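Local coordinates for congerin-1 (Conger myriaster, PDB 1C1L), which binds beta-galactosides such as lactose as a homodimeric galectin, although its physiological role is not yet known, at residues G22-S27 with F80-G85. Numbering follows the deposited sequence.
Sequences GFINNS and FTLSAG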
loop_
_atom_site.group_PDB
_atom_site.type_symbol
_atom_site.label_atom_id
_atom_site.label_comp_id
_atom_site.label_asym_id
_atom_site.label_seq_id
_atom_site.Cartn_x
_atom_site.Cartn_y
_atom_site.Cartn_z
ATOM N N GLY A 22 0.800 1.500 -11.341
ATOM C CA GLY A 22 2.053 2.194 -11.476
ATOM C C GLY A 22 2.311 2.562 -12.919
ATOM O O GLY A 22 1.399 2.525 -13.744
ATOM N N PHE A 23 3.551 2.893 -13.224
ATOM C CA PHE A 23 3.925 3.312 -14.567
ATOM C C PHE A 23 5.060 2.453 -15.068
ATOM O O PHE A 23 6.012 2.220 -14.335
ATOM C CB PHE A 23 4.385 4.773 -14.572
ATOM C CG PHE A 23 3.225 5.720 -14.340
ATOM C CD1 PHE A 23 2.476 6.179 -15.419
ATOM C CD2 PHE A 23 2.890 6.092 -13.036
ATOM C CE1 PHE A 23 1.387 7.017 -15.190
ATOM C CE2 PHE A 23 1.798 6.926 -12.817
ATOM C CZ PHE A 23 1.043 7.387 -13.890
ATOM N N ILE A 24 4.952 1.944 -16.286
ATOM C CA ILE A 24 6.025 1.167 -16.879
ATOM C C ILE A 24 7.046 2.173 -17.399
ATOM O O ILE A 24 6.667 3.224 -17.930
ATOM C CB ILE A 24 5.451 0.298 -18.022
ATOM C CG1 ILE A 24 4.410 -0.662 -17.465
ATOM C CG2 ILE A 24 6.554 -0.509 -18.678
ATOM C CD1 ILE A 24 3.392 -1.122 -18.522
ATOM N N ASN A 25 8.329 1.903 -17.267
ATOM C CA ASN A 25 9.360 2.787 -17.790
ATOM C C ASN A 25 9.279 2.877 -19.299
ATOM O O ASN A 25 8.684 2.037 -19.992
ATOM C CB ASN A 25 10.769 2.308 -17.506
ATOM C CG ASN A 25 11.160 2.249 -16.046
ATOM O OD1 ASN A 25 10.431 2.665 -15.155
ATOM N ND2 ASN A 25 12.311 1.705 -15.706
ATOM N N ASN A 26 9.852 3.932 -19.837
ATOM C CA ASN A 26 10.062 3.987 -21.280
ATOM C C ASN A 26 11.218 3.046 -21.567
ATOM O O ASN A 26 12.005 2.724 -20.670
ATOM C CB ASN A 26 10.433 5.377 -21.725
ATOM C CG ASN A 26 9.336 6.375 -21.395
ATOM O OD1 ASN A 26 9.611 7.443 -20.868
ATOM N ND2 ASN A 26 8.076 6.083 -21.630
ATOM N N SER A 27 11.301 2.554 -22.800
ATOM C CA SER A 27 12.311 1.583 -23.216
ATOM C C SER A 27 12.524 0.413 -22.233
ATOM O O SER A 27 13.649 0.117 -21.819
ATOM C CB SER A 27 13.602 2.354 -23.452
ATOM O OG SER A 27 13.253 3.463 -24.272
ATOM N N PHE A 80 -0.561 -10.167 -24.706
ATOM C CA PHE A 80 0.142 -9.080 -24.034
ATOM C C PHE A 80 -0.482 -7.727 -24.345
ATOM O O PHE A 80 -0.563 -7.349 -25.512
ATOM C CB PHE A 80 1.581 -9.155 -24.497
ATOM C CG PHE A 80 2.595 -8.348 -23.702
ATOM C CD1 PHE A 80 2.796 -6.988 -23.962
ATOM C CD2 PHE A 80 3.392 -9.006 -22.765
ATOM C CE1 PHE A 80 3.807 -6.301 -23.290
ATOM C CE2 PHE A 80 4.404 -8.309 -22.098
ATOM C CZ PHE A 80 4.619 -6.960 -22.366
ATOM N N THR A 81 -0.925 -6.963 -23.344
ATOM C CA THR A 81 -1.635 -5.726 -23.619
ATOM C C THR A 81 -1.018 -4.464 -23.024
ATOM O O THR A 81 -1.556 -3.366 -23.212
ATOM C CB THR A 81 -3.121 -5.898 -23.133
ATOM O OG1 THR A 81 -3.102 -6.221 -21.743
ATOM C CG2 THR A 81 -3.864 -6.999 -23.888
ATOM N N LEU A 82 0.077 -4.576 -22.271
ATOM C CA LEU A 82 0.677 -3.384 -21.686
ATOM C C LEU A 82 1.641 -2.745 -22.680
ATOM O O LEU A 82 2.128 -3.395 -23.612
ATOM C CB LEU A 82 1.402 -3.739 -20.373
ATOM C CG LEU A 82 0.599 -4.418 -19.249
ATOM C CD1 LEU A 82 1.453 -4.483 -17.988
ATOM C CD2 LEU A 82 -0.668 -3.628 -18.935
ATOM N N SER A 83 1.957 -1.480 -22.440
ATOM C CA SER A 83 2.798 -0.695 -23.307
ATOM C C SER A 83 3.788 0.086 -22.473
ATOM O O SER A 83 3.520 0.530 -21.352
ATOM C CB SER A 83 1.944 0.278 -24.110
ATOM O OG SER A 83 0.785 -0.338 -24.656
ATOM N N ALA A 84 4.964 0.273 -23.049
ATOM C CA ALA A 84 6.039 1.048 -22.458
ATOM C C ALA A 84 5.533 2.440 -22.117
ATOM O O ALA A 84 4.738 2.989 -22.889
ATOM C CB ALA A 84 7.163 1.220 -23.441
ATOM N N GLY A 85 5.979 2.988 -20.983
ATOM C CA GLY A 85 5.627 4.332 -20.565
ATOM C C GLY A 85 4.200 4.519 -20.055
ATOM O O GLY A 85 3.827 5.636 -19.682
#
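Residues 24-27 and 82-85 run at 71° to each other and come together at Asn26 and Gly85, where the amide of Gly85 donates a hydrogen bond to Asn25 O (N to O 3.0 Å). The bond is bent, 142° at the hydrogen, and its donor stands above the carbonyl plane. Gly85 also brings its CA to 3.0 Å from Ile24 O in a CA-H...O contact, while Asn26 ND2 lies 3.2 Å from the same CA. Glycine suits this position twice over: its phi is positive, and the side where a beta carbon would stand is taken by Asn26 ND2. That amide reaches back over Gly85 although the beta carbon of Asn26 points away from residues 80-85.

Beside this polar junction, Ile24 supplies the apolar part of the contact. Its CG1 lies anti to the carbonyl carbon (chi1 -61°), and the extended branch carries CD1 to 3.8 Å from Leu82 CB, the two side chains crossing at about a right angle. The same methyl rests 3.3 Å from Ser83 O, and the other branch, CG2, faces Ala84 CA. In the galectin beta-sandwich, strand 18-24 and strand 87-94 are antiparallel neighbours in one sheet; here the end of the first meets the loop leading into the second, and backbone bonding between Ile24 and Gln86 continues the pairing next to Gly85. Ile24 and Leu82 both suit the buried side, packing on Phe88 of strand 87-94, while Ile24 also touches Phe50 and Leu82 touches His48, both on strand 41-52 of the other sheet. The beta carbon of Ser83, by contrast, points away from residues 22-27, at the exposed surface, where a polar serine is at home, and Ala84 CB, a small methyl, lies 3.9 Å from Asn25 O and also touches Pro28.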